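Local structure of GDSL-like protein (Roseburia intestinalis L1-82, 6HFZ) at residues Asn247-Asp256 / Gly270-Thr281. The protein removes acetyl groups from complex beta-mannans as a two-domain esterase of the GDSL (SGNH hydrolase) family. Sequence-based numbering, arbitrary orientation.
Sequences NVVCHGFVAD and GWTASKKGDSIT
The F253 ring fills the gap between A273 and I280. A273 CB sits over the centre of one face, 3.5 Å from the centroid of the F253 ring. I280 CG2 lies over the opposite face, offset toward the rim, 3.8 Å from F253 CD1. W271 CB and D278 O meet the ring edge. Cutting F253 back to an alanine is likely to open a gap between A273 CB and I280 CG2, both of which would lose their ring face.

A second bump is I280 CD1. With CG1 anti to the backbone N (chi1 -178°), the extended chain places CD1 over one face of the W271 ring. V248 CG1 packs against I280 CD1 at 3.6 Å and also reaches W271 CZ2. C250 SG lies oblique to the indole, 3.8 Å from W271 CD1, a sulfur-aromatic contact. A255 CB also approaches W271 CD1.

Segment 247-256 bends at G252 and pairs with two strands. V249 and H251 form antiparallel hydrogen-bonded pairs with T281 and S279. V254 pairs likewise with T272, its N 2.9 Å from T272 O. The F253 ring lies between two sheets of the beta domain, where L363 of strand 361-370 and L350 of strand 342-352 also touch it. One water bonds H251 O and S279 OG.

Directional backbone bonds set the register of the strands, whereas the side chains packed between the sheets meet by apolar, CH-pi and sulfur-aromatic contacts, so their fit rests on shape.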
loop_
_atom_site.group_PDB
_atom_site.type_symbol
_atom_site.label_atom_id
_atom_site.label_comp_id
_atom_site.label_asym_id
_atom_site.label_seq_id
_atom_site.Cartn_x
_atom_site.Cartn_y
_atom_site.Cartn_z
ATOM N N ASN A 247 -4.374 23.465 11.741
ATOM C CA ASN A 247 -3.146 24.280 11.869
ATOM C C ASN A 247 -2.618 24.779 10.512
ATOM O O ASN A 247 -1.556 25.397 10.439
ATOM C CB ASN A 247 -2.042 23.508 12.589
ATOM C CG ASN A 247 -2.343 23.377 14.063
ATOM O OD1 ASN A 247 -2.453 24.384 14.762
ATOM N ND2 ASN A 247 -2.530 22.150 14.522
ATOM N N VAL A 248 -3.368 24.538 9.445
ATOM C CA VAL A 248 -2.929 24.862 8.111
ATOM C C VAL A 248 -3.324 26.298 7.751
ATOM O O VAL A 248 -4.430 26.732 8.048
ATOM C CB VAL A 248 -3.524 23.857 7.117
ATOM C CG1 VAL A 248 -3.290 24.298 5.690
ATOM C CG2 VAL A 248 -2.954 22.465 7.391
ATOM N N VAL A 249 -2.410 27.024 7.098
ATOM C CA VAL A 249 -2.709 28.380 6.604
ATOM C C VAL A 249 -2.482 28.445 5.081
ATOM O O VAL A 249 -1.393 28.225 4.578
ATOM C CB VAL A 249 -1.861 29.429 7.344
ATOM C CG1 VAL A 249 -2.204 30.834 6.866
ATOM C CG2 VAL A 249 -2.016 29.301 8.854
ATOM N N CYS A 250 -3.526 28.755 4.315
ATOM C CA CYS A 250 -3.360 28.876 2.875
ATOM C C CYS A 250 -3.042 30.316 2.459
ATOM O O CYS A 250 -3.649 31.226 2.990
ATOM C CB CYS A 250 -4.616 28.401 2.163
ATOM S SG CYS A 250 -4.941 26.644 2.478
ATOM N N HIS A 251 -2.187 30.470 1.438
ATOM C CA HIS A 251 -1.854 31.735 0.785
ATOM C C HIS A 251 -1.791 31.498 -0.720
ATOM O O HIS A 251 -0.736 31.624 -1.346
ATOM C CB HIS A 251 -0.524 32.309 1.294
ATOM C CG HIS A 251 -0.457 32.496 2.775
ATOM N ND1 HIS A 251 -1.159 33.501 3.429
ATOM C CD2 HIS A 251 0.241 31.833 3.723
ATOM C CE1 HIS A 251 -0.885 33.461 4.711
ATOM N NE2 HIS A 251 -0.035 32.435 4.921
ATOM N N GLY A 252 -2.931 31.114 -1.306
ATOM C CA GLY A 252 -3.023 30.831 -2.727
ATOM C C GLY A 252 -3.516 29.421 -3.010
ATOM O O GLY A 252 -4.346 29.215 -3.889
ATOM N N PHE A 253 -2.995 28.439 -2.272
ATOM C CA PHE A 253 -3.576 27.054 -2.306
ATOM C C PHE A 253 -5.013 27.125 -1.777
ATOM O O PHE A 253 -5.320 27.935 -0.932
ATOM C CB PHE A 253 -2.718 26.082 -1.485
ATOM C CG PHE A 253 -1.639 25.392 -2.264
ATOM C CD1 PHE A 253 -0.398 25.982 -2.452
ATOM C CD2 PHE A 253 -1.860 24.137 -2.797
ATOM C CE1 PHE A 253 0.589 25.337 -3.177
ATOM C CE2 PHE A 253 -0.859 23.473 -3.493
ATOM C CZ PHE A 253 0.370 24.069 -3.672
ATOM N N VAL A 254 -5.902 26.317 -2.345
ATOM C CA VAL A 254 -7.311 26.307 -1.943
ATOM C C VAL A 254 -7.729 24.856 -1.649
ATOM O O VAL A 254 -7.447 23.942 -2.439
ATOM C CB VAL A 254 -8.189 26.955 -3.034
ATOM C CG1 VAL A 254 -7.832 26.486 -4.431
ATOM C CG2 VAL A 254 -9.667 26.731 -2.793
ATOM N N ALA A 255 -8.437 24.658 -0.542
ATOM C CA ALA A 255 -8.909 23.334 -0.186
ATOM C C ALA A 255 -9.867 22.789 -1.253
ATOM O O ALA A 255 -10.731 23.540 -1.760
ATOM C CB ALA A 255 -9.590 23.405 1.144
ATOM N N ASP A 256 -9.754 21.482 -1.547
ATOM C CA ASP A 256 -10.661 20.755 -2.413
ATOM C C ASP A 256 -11.675 20.084 -1.478
ATOM O O ASP A 256 -11.323 19.177 -0.768
ATOM C CB ASP A 256 -9.913 19.751 -3.300
ATOM C CG ASP A 256 -10.797 18.722 -3.989
ATOM O OD1 ASP A 256 -12.033 18.998 -4.158
ATOM O OD2 ASP A 256 -10.271 17.671 -4.378
ATOM N N GLY A 270 -7.319 17.308 -0.326
ATOM C CA GLY A 270 -6.143 18.126 -0.317
ATOM C C GLY A 270 -6.431 19.535 -0.795
ATOM O O GLY A 270 -7.463 20.125 -0.488
ATOM N N TRP A 271 -5.472 20.101 -1.529
ATOM C CA TRP A 271 -5.502 21.493 -1.880
ATOM C C TRP A 271 -4.973 21.628 -3.304
ATOM O O TRP A 271 -4.086 20.874 -3.727
ATOM C CB TRP A 271 -4.635 22.348 -0.946
ATOM C CG TRP A 271 -4.847 22.276 0.519
ATOM C CD1 TRP A 271 -5.621 23.100 1.287
ATOM C CD2 TRP A 271 -4.237 21.330 1.412
ATOM N NE1 TRP A 271 -5.500 22.759 2.596
ATOM C CE2 TRP A 271 -4.678 21.660 2.708
ATOM C CE3 TRP A 271 -3.361 20.245 1.238
ATOM C CZ2 TRP A 271 -4.267 20.962 3.834
ATOM C CZ3 TRP A 271 -2.967 19.551 2.355
ATOM C CH2 TRP A 271 -3.395 19.912 3.634
ATOM N N THR A 272 -5.453 22.639 -4.039
ATOM C CA THR A 272 -5.000 22.876 -5.394
ATOM C C THR A 272 -4.434 24.291 -5.521
ATOM O O THR A 272 -4.808 25.124 -4.733
ATOM C CB THR A 272 -6.103 22.701 -6.437
ATOM O OG1 THR A 272 -7.170 23.582 -6.109
ATOM C CG2 THR A 272 -6.589 21.267 -6.471
ATOM N N ALA A 273 -3.590 24.489 -6.547
ATOM C CA ALA A 273 -3.004 25.819 -6.892
ATOM C C ALA A 273 -2.667 25.901 -8.388
ATOM O O ALA A 273 -2.152 24.948 -8.961
ATOM C CB ALA A 273 -1.777 26.057 -6.038
ATOM N N SER A 274 -2.858 27.092 -8.995
ATOM C CA SER A 274 -2.608 27.293 -10.414
ATOM C C SER A 274 -1.562 28.386 -10.710
ATOM O O SER A 274 -1.139 28.486 -11.867
ATOM C CB SER A 274 -3.898 27.662 -11.144
ATOM O OG SER A 274 -4.883 26.641 -10.980
ATOM N N LYS A 275 -1.245 29.232 -9.729
ATOM C CA LYS A 275 -0.419 30.439 -9.983
ATOM C C LYS A 275 0.919 30.423 -9.244
ATOM O O LYS A 275 0.997 30.084 -8.075
ATOM C CB LYS A 275 -1.194 31.677 -9.579
ATOM C CG LYS A 275 -2.407 31.894 -10.460
ATOM C CD LYS A 275 -3.125 33.142 -10.108
ATOM C CE LYS A 275 -4.403 33.304 -10.916
ATOM N NZ LYS A 275 -5.158 34.483 -10.436
ATOM N N LYS A 276 1.956 30.873 -9.958
ATOM C CA LYS A 276 3.289 31.043 -9.355
ATOM C C LYS A 276 3.165 31.819 -8.048
ATOM O O LYS A 276 2.441 32.811 -7.952
ATOM C CB LYS A 276 4.257 31.723 -10.334
ATOM C CG LYS A 276 5.702 31.759 -9.829
ATOM C CD LYS A 276 6.722 32.107 -10.887
ATOM C CE LYS A 276 8.096 32.328 -10.292
ATOM N NZ LYS A 276 9.102 32.555 -11.351
ATOM N N GLY A 277 3.815 31.316 -6.983
ATOM C CA GLY A 277 3.805 31.961 -5.699
ATOM C C GLY A 277 2.695 31.529 -4.759
ATOM O O GLY A 277 2.677 31.883 -3.603
ATOM N N ASP A 278 1.702 30.775 -5.254
ATOM C CA ASP A 278 0.691 30.204 -4.370
ATOM C C ASP A 278 1.394 29.301 -3.345
ATOM O O ASP A 278 2.214 28.498 -3.721
ATOM C CB ASP A 278 -0.309 29.362 -5.173
ATOM C CG ASP A 278 -1.301 30.164 -6.012
ATOM O OD1 ASP A 278 -1.365 31.413 -5.813
ATOM O OD2 ASP A 278 -2.040 29.540 -6.836
ATOM N N SER A 279 1.017 29.389 -2.074
ATOM C CA SER A 279 1.699 28.640 -1.014
ATOM C C SER A 279 0.699 28.204 0.056
ATOM O O SER A 279 -0.489 28.640 0.105
ATOM C CB SER A 279 2.827 29.416 -0.407
ATOM O OG SER A 279 2.391 30.689 -0.005
ATOM N N ILE A 280 1.201 27.347 0.944
ATOM C CA ILE A 280 0.478 26.801 2.066
ATOM C C ILE A 280 1.506 26.446 3.145
ATOM O O ILE A 280 2.618 26.066 2.801
ATOM C CB ILE A 280 -0.341 25.578 1.607
ATOM C CG1 ILE A 280 -1.161 24.979 2.756
ATOM C CG2 ILE A 280 0.580 24.549 0.956
ATOM C CD1 ILE A 280 -2.042 23.789 2.308
ATOM N N THR A 281 1.141 26.640 4.404
ATOM C CA THR A 281 1.997 26.310 5.554
ATOM C C THR A 281 1.214 25.369 6.479
ATOM O O THR A 281 -0.033 25.495 6.673
ATOM C CB THR A 281 2.491 27.564 6.292
ATOM O OG1 THR A 281 1.335 28.242 6.778
ATOM C CG2 THR A 281 3.296 28.485 5.408
HETATM O O HOH W 1 1.801 33.207 -1.688
HETATM O O HOH W 2 -9.182 22.756 -4.985
#